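Local coordinates for inosine-uridine preferring nucleoside hydrolase family protein (Bacillus anthracis, PDB 2C40) that belongs to the nucleoside hydrolase family and binds a calcium ion and alpha-D-ribofuranose in one shared pocket, at residues G10-L15 against Y228-P233; L148-G153 against E179-V184; W172-D177 against G277-T282. All blocks are in the same frame, centred on the assembly; numbering follows the deposited sequence.

Contact 1: residues G10-L15 against Y228-P233; sequences GGVDDL and YAIVPP. With CA (calcium ion), chain C.
Val-12 and Tyr-228 meet where the first turn of helix 12-21 faces the C-terminal end of helix 219-229. From its CB, which points at residues 228-233, Val-12 splits into two methyls with separate partners. CG1, swung anti to the backbone N (chi1 161°), comes obliquely onto the Tyr-228 ring, 3.8 Å from Tyr-228 CE2. CG2, anti to the carbonyl carbon and beside the backbone N, packs on Ile-230, its distance to Ile-230 CG2 being 3.6 Å. The phenol oxygen of Tyr-228 extends past Val-12 to the neighbouring residue, with Tyr-228 OH 3.8 Å from Asp-13 CB. That oxygen is buried and has no hydrogen-bonding partner in the model. In the modelled conformer the carboxylate of Asp-13 leads away from the tyrosine, toward the ribofuranose, and its OD2 accepts a weak hydrogen bond from Asp-247 N.

The aspartate-rich segment running from the end of strand 2-8 into helix 12-21, a hallmark of nucleoside hydrolases, supplies part of the calcium site. Asp-14 grips the ion with both carboxylate oxygens, unevenly: OD2 lies 2.4 Å and OD1 2.8 Å from the calcium. A water adds a ligand at 2.5 Å from the metal, and Asp-9, Thr-125 and Asp-247 also bind the ion. Gly-11, at the N-cap position, gives a weak hydrogen bond from its N to Asp-14 OD2 at 3.0 Å, bent to 128°. Ile-230 also touches His-80, Tyr-83 and Val-84 of helix 80-85, and Ala-229 and Pro-232 pack against Ala-86 and Tyr-83 of the second subunit.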
loop_
_atom_site.group_PDB
_atom_site.type_symbol
_atom_site.label_atom_id
_atom_site.label_comp_id
_atom_site.label_asym_id
_atom_site.label_seq_id
_atom_site.Cartn_x
_atom_site.Cartn_y
_atom_site.Cartn_z
ATOM N N GLY A 10 -15.270 2.564 -1.191
ATOM C CA GLY A 10 -14.170 1.635 -0.942
ATOM C C GLY A 10 -12.755 2.169 -0.991
ATOM O O GLY A 10 -11.842 1.383 -1.125
ATOM N N GLY A 11 -12.563 3.491 -0.905
ATOM C CA GLY A 11 -11.230 4.055 -0.564
ATOM C C GLY A 11 -10.862 3.616 0.855
ATOM O O GLY A 11 -11.656 3.012 1.580
ATOM N N VAL A 12 -9.633 3.894 1.255
ATOM C CA VAL A 12 -9.166 3.583 2.620
ATOM C C VAL A 12 -10.071 4.199 3.673
ATOM O O VAL A 12 -10.391 3.549 4.675
ATOM C CB VAL A 12 -7.709 4.017 2.807
ATOM C CG1 VAL A 12 -7.329 4.142 4.298
ATOM C CG2 VAL A 12 -6.824 3.014 2.146
ATOM N N ASP A 13 -10.489 5.443 3.477
ATOM C CA ASP A 13 -11.273 6.104 4.540
ATOM C C ASP A 13 -12.756 5.680 4.566
ATOM O O ASP A 13 -13.403 5.804 5.602
ATOM C CB ASP A 13 -11.054 7.645 4.593
ATOM C CG ASP A 13 -11.534 8.363 3.365
ATOM O OD1 ASP A 13 -12.125 7.679 2.496
ATOM O OD2 ASP A 13 -11.322 9.614 3.277
ATOM N N ASP A 14 -13.264 5.156 3.445
ATOM C CA ASP A 14 -14.573 4.498 3.395
ATOM C C ASP A 14 -14.568 3.240 4.239
ATOM O O ASP A 14 -15.498 2.952 4.970
ATOM C CB ASP A 14 -14.931 4.084 1.955
ATOM C CG ASP A 14 -15.152 5.274 1.034
ATOM O OD1 ASP A 14 -16.279 5.829 1.009
ATOM O OD2 ASP A 14 -14.198 5.683 0.334
ATOM N N LEU A 15 -13.520 2.459 4.083
ATOM C CA LEU A 15 -13.411 1.180 4.770
ATOM C C LEU A 15 -13.104 1.369 6.255
ATOM O O LEU A 15 -13.584 0.605 7.122
ATOM C CB LEU A 15 -12.321 0.328 4.127
ATOM C CG LEU A 15 -12.548 -0.736 3.055
ATOM C CD1 LEU A 15 -13.908 -0.823 2.319
ATOM C CD2 LEU A 15 -11.350 -0.729 2.058
ATOM N N TYR A 228 -3.923 3.242 7.078
ATOM C CA TYR A 228 -3.326 4.528 6.694
ATOM C C TYR A 228 -1.880 4.487 6.178
ATOM O O TYR A 228 -1.411 5.454 5.609
ATOM C CB TYR A 228 -3.528 5.536 7.827
ATOM C CG TYR A 228 -4.975 6.006 7.837
ATOM C CD1 TYR A 228 -5.822 5.744 8.912
ATOM C CD2 TYR A 228 -5.509 6.647 6.704
ATOM C CE1 TYR A 228 -7.125 6.158 8.888
ATOM C CE2 TYR A 228 -6.784 7.021 6.649
ATOM C CZ TYR A 228 -7.624 6.775 7.742
ATOM O OH TYR A 228 -8.933 7.198 7.676
ATOM N N ALA A 229 -1.208 3.350 6.336
ATOM C CA ALA A 229 0.109 3.094 5.783
ATOM C C ALA A 229 0.080 3.099 4.257
ATOM O O ALA A 229 1.052 3.411 3.578
ATOM C CB ALA A 229 0.571 1.734 6.267
ATOM N N ILE A 230 -1.047 2.652 3.746
ATOM C CA ILE A 230 -1.409 2.610 2.310
ATOM C C ILE A 230 -1.493 4.013 1.661
ATOM O O ILE A 230 -1.427 4.185 0.465
ATOM C CB ILE A 230 -2.789 1.850 2.227
ATOM C CG1 ILE A 230 -2.536 0.334 2.487
ATOM C CG2 ILE A 230 -3.514 2.144 0.968
ATOM C CD1 ILE A 230 -3.806 -0.636 2.622
ATOM N N VAL A 231 -1.636 5.023 2.482
ATOM C CA VAL A 231 -1.754 6.371 2.028
ATOM C C VAL A 231 -0.828 7.237 2.943
ATOM O O VAL A 231 -1.275 8.152 3.628
ATOM C CB VAL A 231 -3.278 6.673 2.043
ATOM C CG1 VAL A 231 -3.775 7.239 3.354
ATOM C CG2 VAL A 231 -3.691 7.487 0.840
ATOM N N PRO A 232 0.476 6.914 2.959
ATOM C CA PRO A 232 1.403 7.418 3.943
ATOM C C PRO A 232 1.951 8.833 3.623
ATOM O O PRO A 232 1.730 9.362 2.520
ATOM C CB PRO A 232 2.540 6.406 3.852
ATOM C CG PRO A 232 2.616 6.159 2.440
ATOM C CD PRO A 232 1.184 6.088 1.978
ATOM N N PRO A 233 2.680 9.430 4.580
ATOM C CA PRO A 233 3.302 10.723 4.301
ATOM C C PRO A 233 4.474 10.520 3.296
ATOM O O PRO A 233 5.202 9.542 3.401
ATOM C CB PRO A 233 3.762 11.208 5.688
ATOM C CG PRO A 233 3.136 10.236 6.709
ATOM C CD PRO A 233 2.993 8.942 5.942
HETATM CA CA CA C . -14.966 7.785 -0.551
HETATM O O HOH W 1 -14.928 8.788 -2.809
#

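Contact 2: residues L148-G153 against E179-V184; sequences LVWMGG and EAVARV
Trp-150 and Val-181 cross at about a right angle, as do Leu-148 and Val-184 nearby; these two pairs join strand 145-151 to helix 178-186. The indole of Trp-150 leaves the strand with CG anti to the backbone N (chi1 -177°), which carries the six-membered ring out to the helix. Its far corner does the touching: Trp-150 CH2 lies 3.7 Å from Val-181 CG2, and Val-181 CG1 is a little farther, 4.1 Å from the same CH2. CG2 approaches the ring obliquely. One face of the indole is taken by the loop just past the strand, where Gly-152 CA sits 3.6 Å above the ring plane of Trp-150, toward the rim.

The second pair is a branch-to-branch meeting. Leu-148 CD1 and Val-184 CG1 stand 3.5 Å apart, tight for two methyl carbons. Leu-131 of helix 129-137 touches both residues, and Ile-191 of the adjacent strand also packs on Val-184. Val-181 and Val-184 are three residues apart and therefore project from neighbouring turns of the helix.

Helix 178-186 thus packs on the central sheet within a beta-alpha-beta crossover between the neighbouring parallel strands 145-151 and 191-194. No hydrogen bond crosses between the two segments; the indole NE1 is instead satisfied by Gly-126 O, consistent with a contact that, between these segments, depends on shape and burial of apolar surface.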
loop_
_atom_site.group_PDB
_atom_site.type_symbol
_atom_site.label_atom_id
_atom_site.label_comp_id
_atom_site.label_asym_id
_atom_site.label_seq_id
_atom_site.Cartn_x
_atom_site.Cartn_y
_atom_site.Cartn_z
ATOM N N LEU A 148 -29.805 13.029 4.665
ATOM C CA LEU A 148 -28.608 12.562 3.951
ATOM C C LEU A 148 -27.413 13.292 4.568
ATOM O O LEU A 148 -27.412 14.490 4.630
ATOM C CB LEU A 148 -28.729 12.942 2.453
ATOM C CG LEU A 148 -27.962 12.250 1.321
ATOM C CD1 LEU A 148 -27.694 13.201 0.112
ATOM C CD2 LEU A 148 -26.755 11.537 1.706
ATOM N N VAL A 149 -26.405 12.541 4.978
ATOM C CA VAL A 149 -25.090 13.079 5.261
ATOM C C VAL A 149 -24.158 12.595 4.175
ATOM O O VAL A 149 -24.006 11.422 3.958
ATOM C CB VAL A 149 -24.576 12.691 6.668
ATOM C CG1 VAL A 149 -23.286 13.464 7.016
ATOM C CG2 VAL A 149 -25.676 13.000 7.707
ATOM N N TRP A 150 -23.548 13.543 3.481
ATOM C CA TRP A 150 -22.740 13.269 2.316
ATOM C C TRP A 150 -21.410 14.015 2.365
ATOM O O TRP A 150 -21.339 15.217 2.655
ATOM C CB TRP A 150 -23.528 13.637 1.045
ATOM C CG TRP A 150 -22.832 13.343 -0.267
ATOM C CD1 TRP A 150 -22.216 12.164 -0.654
ATOM C CD2 TRP A 150 -22.675 14.252 -1.346
ATOM N NE1 TRP A 150 -21.689 12.302 -1.901
ATOM C CE2 TRP A 150 -21.956 13.569 -2.362
ATOM C CE3 TRP A 150 -23.070 15.582 -1.558
ATOM C CZ2 TRP A 150 -21.624 14.166 -3.580
ATOM C CZ3 TRP A 150 -22.733 16.190 -2.768
ATOM C CH2 TRP A 150 -21.995 15.477 -3.760
ATOM N N MET A 151 -20.362 13.257 2.045
ATOM C CA MET A 151 -19.078 13.793 1.697
ATOM C C MET A 151 -19.095 14.189 0.229
ATOM O O MET A 151 -19.067 13.361 -0.687
ATOM C CB MET A 151 -17.967 12.765 1.964
ATOM C CG MET A 151 -16.529 13.417 2.024
ATOM S SD MET A 151 -15.804 13.968 0.443
ATOM C CE MET A 151 -15.373 15.634 0.828
ATOM N N GLY A 152 -19.122 15.474 -0.013
ATOM C CA GLY A 152 -19.091 15.982 -1.381
ATOM C C GLY A 152 -19.016 17.495 -1.399
ATOM O O GLY A 152 -19.289 18.182 -0.390
ATOM N N GLY A 153 -18.577 18.005 -2.544
ATOM C CA GLY A 153 -18.642 19.425 -2.860
ATOM C C GLY A 153 -17.509 20.222 -2.273
ATOM O O GLY A 153 -16.735 19.707 -1.470
ATOM N N GLU A 179 -24.935 14.657 -12.453
ATOM C CA GLU A 179 -26.369 14.506 -12.660
ATOM C C GLU A 179 -27.032 13.909 -11.417
ATOM O O GLU A 179 -28.122 14.313 -11.032
ATOM C CB GLU A 179 -26.611 13.667 -13.904
ATOM C CG GLU A 179 -26.127 14.448 -15.133
ATOM C CD GLU A 179 -26.032 13.640 -16.424
ATOM O OE1 GLU A 179 -25.380 12.551 -16.462
ATOM O OE2 GLU A 179 -26.569 14.139 -17.441
ATOM N N ALA A 180 -26.354 12.959 -10.785
ATOM C CA ALA A 180 -26.855 12.375 -9.590
ATOM C C ALA A 180 -26.988 13.406 -8.482
ATOM O O ALA A 180 -27.905 13.315 -7.665
ATOM C CB ALA A 180 -25.963 11.278 -9.141
ATOM N N VAL A 181 -26.037 14.344 -8.419
ATOM C CA VAL A 181 -26.015 15.361 -7.373
ATOM C C VAL A 181 -27.220 16.256 -7.585
ATOM O O VAL A 181 -27.977 16.540 -6.626
ATOM C CB VAL A 181 -24.718 16.200 -7.347
ATOM C CG1 VAL A 181 -24.774 17.190 -6.206
ATOM C CG2 VAL A 181 -23.495 15.320 -7.186
ATOM N N ALA A 182 -27.423 16.657 -8.840
ATOM C CA ALA A 182 -28.587 17.451 -9.229
ATOM C C ALA A 182 -29.915 16.810 -8.819
ATOM O O ALA A 182 -30.750 17.471 -8.201
ATOM C CB ALA A 182 -28.547 17.734 -10.704
ATOM N N ARG A 183 -30.099 15.541 -9.152
ATOM C CA ARG A 183 -31.279 14.750 -8.739
ATOM C C ARG A 183 -31.510 14.696 -7.216
ATOM O O ARG A 183 -32.650 14.818 -6.710
ATOM C CB ARG A 183 -31.040 13.333 -9.110
ATOM C CG ARG A 183 -31.683 12.922 -10.297
ATOM C CD ARG A 183 -32.941 12.101 -9.978
ATOM N NE ARG A 183 -33.818 12.248 -11.131
ATOM C CZ ARG A 183 -33.512 11.840 -12.355
ATOM N NH1 ARG A 183 -32.378 11.195 -12.586
ATOM N NH2 ARG A 183 -34.366 12.048 -13.350
ATOM N N VAL A 184 -30.425 14.445 -6.486
ATOM C CA VAL A 184 -30.511 14.413 -5.016
ATOM C C VAL A 184 -30.876 15.819 -4.548
ATOM O O VAL A 184 -31.792 16.013 -3.714
ATOM C CB VAL A 184 -29.222 13.919 -4.375
ATOM C CG1 VAL A 184 -29.253 14.127 -2.871
ATOM C CG2 VAL A 184 -28.980 12.446 -4.728
#

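Contact 3: residues W172-D177 against G277-T282; sequences WNSFWD and GRTVET. With RIB (alpha-D-ribofuranose), chain D.
The wall of the ribofuranose pocket is formed in part by the short helix 172-176, whose outer side rests on the turn leading into strand 279-281. Ser-174 makes the closest approach, with its CB 3.3 Å from Gly-277 O. In the modelled conformer its hydroxyl, beside the backbone N (chi1 -44°), is hydrogen-bonded to Glu-171 OE2, and the methyl of Thr-279 reaches the same hydroxyl only loosely. Next along the helix, Phe-175 N lies 4.2 Å from Gly-277 CA, so the backbones themselves come close. Gly-277 has positive phi (85°), and the absence of a side chain lets its CA come up against the helix.

Strand 279-281 is an outermost strand of the mixed central sheet and pairs antiparallel with strand 261-269, so this contact joins the sheet's margin to the pocket. There Asn-173 gives a hydrogen bond from ND2 to RIB O3, 3.2 Å long and bent to 141°. Met-151 O and Thr-125 O are partners of the same nitrogen as well, so its two hydrogens are shared among three acceptors, which would hold the amide's rotation. Trp-172 borders the sugar with its CB, 3.4 Å from RIB O5. Its indole is stacked with Phe-73 and meets Trp-77 edge-to-face, while within the helix Phe-175 CD2 sits 3.6 Å above the plane of the Trp-172 ring.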
loop_
_atom_site.group_PDB
_atom_site.type_symbol
_atom_site.label_atom_id
_atom_site.label_comp_id
_atom_site.label_asym_id
_atom_site.label_seq_id
_atom_site.Cartn_x
_atom_site.Cartn_y
_atom_site.Cartn_z
ATOM N N TRP A 172 -14.392 15.566 -6.121
ATOM C CA TRP A 172 -14.487 14.268 -6.806
ATOM C C TRP A 172 -15.797 13.490 -6.701
ATOM O O TRP A 172 -16.249 12.898 -7.695
ATOM C CB TRP A 172 -13.288 13.338 -6.403
ATOM C CG TRP A 172 -12.214 13.319 -7.453
ATOM C CD1 TRP A 172 -10.980 13.898 -7.388
ATOM C CD2 TRP A 172 -12.330 12.763 -8.757
ATOM N NE1 TRP A 172 -10.300 13.692 -8.557
ATOM C CE2 TRP A 172 -11.115 13.005 -9.421
ATOM C CE3 TRP A 172 -13.334 12.035 -9.418
ATOM C CZ2 TRP A 172 -10.894 12.586 -10.732
ATOM C CZ3 TRP A 172 -13.114 11.608 -10.697
ATOM C CH2 TRP A 172 -11.902 11.884 -11.348
ATOM N N ASN A 173 -16.368 13.360 -5.504
ATOM C CA ASN A 173 -17.643 12.635 -5.383
ATOM C C ASN A 173 -18.762 13.267 -6.230
ATOM O O ASN A 173 -19.590 12.544 -6.796
ATOM C CB ASN A 173 -18.068 12.450 -3.914
ATOM C CG ASN A 173 -17.181 11.434 -3.161
ATOM O OD1 ASN A 173 -16.495 10.612 -3.778
ATOM N ND2 ASN A 173 -17.244 11.457 -1.829
ATOM N N SER A 174 -18.784 14.601 -6.315
ATOM C CA SER A 174 -19.709 15.309 -7.200
ATOM C C SER A 174 -19.330 15.123 -8.662
ATOM O O SER A 174 -20.171 14.786 -9.484
ATOM C CB SER A 174 -19.746 16.812 -6.914
ATOM O OG SER A 174 -19.802 17.065 -5.528
ATOM N N PHE A 175 -18.070 15.369 -8.980
ATOM C CA PHE A 175 -17.581 15.215 -10.355
ATOM C C PHE A 175 -17.861 13.821 -10.975
ATOM O O PHE A 175 -18.191 13.738 -12.123
ATOM C CB PHE A 175 -16.092 15.535 -10.382
ATOM C CG PHE A 175 -15.468 15.544 -11.769
ATOM C CD1 PHE A 175 -15.855 16.490 -12.702
ATOM C CD2 PHE A 175 -14.463 14.637 -12.103
ATOM C CE1 PHE A 175 -15.302 16.528 -13.951
ATOM C CE2 PHE A 175 -13.877 14.640 -13.373
ATOM C CZ PHE A 175 -14.267 15.593 -14.301
ATOM N N TRP A 176 -17.769 12.755 -10.188
ATOM C CA TRP A 176 -17.965 11.390 -10.705
ATOM C C TRP A 176 -19.287 11.232 -11.387
ATOM O O TRP A 176 -19.376 10.512 -12.384
ATOM C CB TRP A 176 -17.856 10.348 -9.611
ATOM C CG TRP A 176 -17.648 8.872 -10.053
ATOM C CD1 TRP A 176 -16.482 8.289 -10.355
ATOM C CD2 TRP A 176 -18.639 7.819 -10.100
ATOM N NE1 TRP A 176 -16.655 6.984 -10.664
ATOM C CE2 TRP A 176 -17.969 6.652 -10.489
ATOM C CE3 TRP A 176 -20.026 7.758 -9.838
ATOM C CZ2 TRP A 176 -18.603 5.416 -10.611
ATOM C CZ3 TRP A 176 -20.670 6.529 -9.999
ATOM C CH2 TRP A 176 -19.936 5.369 -10.383
ATOM N N ASP A 177 -20.318 11.903 -10.850
ATOM C CA ASP A 177 -21.651 11.905 -11.442
ATOM C C ASP A 177 -22.433 13.169 -10.999
ATOM O O ASP A 177 -23.181 13.148 -9.986
ATOM C CB ASP A 177 -22.384 10.641 -11.019
ATOM C CG ASP A 177 -23.677 10.459 -11.766
ATOM O OD1 ASP A 177 -24.012 11.404 -12.486
ATOM O OD2 ASP A 177 -24.315 9.382 -11.680
ATOM N N GLY A 277 -20.086 19.319 -11.833
ATOM C CA GLY A 277 -19.777 18.911 -10.470
ATOM C C GLY A 277 -19.554 20.057 -9.490
ATOM O O GLY A 277 -19.612 19.852 -8.275
ATOM N N ARG A 278 -19.305 21.266 -9.998
ATOM C CA ARG A 278 -19.164 22.451 -9.127
ATOM C C ARG A 278 -20.425 22.736 -8.295
ATOM O O ARG A 278 -21.518 22.763 -8.817
ATOM C CB ARG A 278 -18.803 23.708 -9.941
ATOM C CG ARG A 278 -18.150 24.836 -9.108
ATOM C CD ARG A 278 -18.210 26.163 -9.806
ATOM N NE ARG A 278 -17.343 26.272 -10.991
ATOM C CZ ARG A 278 -17.360 27.340 -11.797
ATOM N NH1 ARG A 278 -18.147 28.357 -11.531
ATOM N NH2 ARG A 278 -16.576 27.413 -12.857
ATOM N N THR A 279 -20.224 22.949 -6.988
ATOM C CA THR A 279 -21.241 23.379 -6.070
ATOM C C THR A 279 -21.001 24.843 -5.785
ATOM O O THR A 279 -19.866 25.254 -5.479
ATOM C CB THR A 279 -21.171 22.590 -4.745
ATOM O OG1 THR A 279 -19.841 22.642 -4.216
ATOM C CG2 THR A 279 -21.608 21.143 -4.939
ATOM N N VAL A 280 -22.085 25.624 -5.865
ATOM C CA VAL A 280 -22.043 27.075 -5.882
ATOM C C VAL A 280 -23.126 27.610 -4.929
ATOM O O VAL A 280 -24.272 27.212 -5.034
ATOM C CB VAL A 280 -22.327 27.619 -7.334
ATOM C CG1 VAL A 280 -22.294 29.132 -7.375
ATOM C CG2 VAL A 280 -21.348 27.052 -8.330
ATOM N N GLU A 281 -22.760 28.514 -4.022
ATOM C CA GLU A 281 -23.741 29.149 -3.141
ATOM C C GLU A 281 -24.490 30.238 -3.922
ATOM O O GLU A 281 -23.849 31.106 -4.497
ATOM C CB GLU A 281 -23.073 29.733 -1.894
ATOM C CG GLU A 281 -24.072 30.470 -0.998
ATOM C CD GLU A 281 -23.480 31.174 0.221
ATOM O OE1 GLU A 281 -24.292 31.754 0.998
ATOM O OE2 GLU A 281 -22.242 31.153 0.389
ATOM N N THR A 282 -25.819 30.136 -3.963
ATOM C CA THR A 282 -26.699 31.035 -4.711
ATOM C C THR A 282 -27.857 31.359 -3.795
ATOM O O THR A 282 -28.321 30.458 -3.110
ATOM C CB THR A 282 -27.383 30.356 -5.936
ATOM O OG1 THR A 282 -26.535 29.400 -6.571
ATOM C CG2 THR A 282 -27.789 31.415 -6.956
HETATM O O5 RIB D . -13.158 13.899 -3.010
HETATM C C5 RIB D . -12.851 13.181 -1.782
HETATM C C4 RIB D . -13.258 11.718 -1.978
HETATM O O4 RIB D . -12.380 11.177 -2.987
HETATM C C3 RIB D . -13.228 10.773 -0.759
HETATM O O3 RIB D . -14.608 10.434 -0.401
HETATM C C2 RIB D . -12.265 9.568 -1.158
HETATM O O2 RIB D . -12.607 8.118 -0.958
HETATM C C1 RIB D . -11.939 9.837 -2.649
#

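All three contacts are buried, yet no hydrogen bond joins their segments. Contacts 2 and 3 are neighbours, centres 8 Å apart, and reach the same sheet: contact 2 at the inner strand 145-151, contact 3 at the marginal strand 279-281. They touch directly, Gly-153 CA lying 3.7 Å from Thr-279 OG1. Contact 1 stands about 23 Å from either, between centres, and is the one near the second subunit. Contact 2 is purely apolar; contact 1 sets similar apolar packing beside a metal-binding carboxylate, and contact 3 sets a serine and the helix backbone against a glycine turn. A segment of each carries ribofuranose-pocket residues, though in contacts 2 and 3 these do not make the contact.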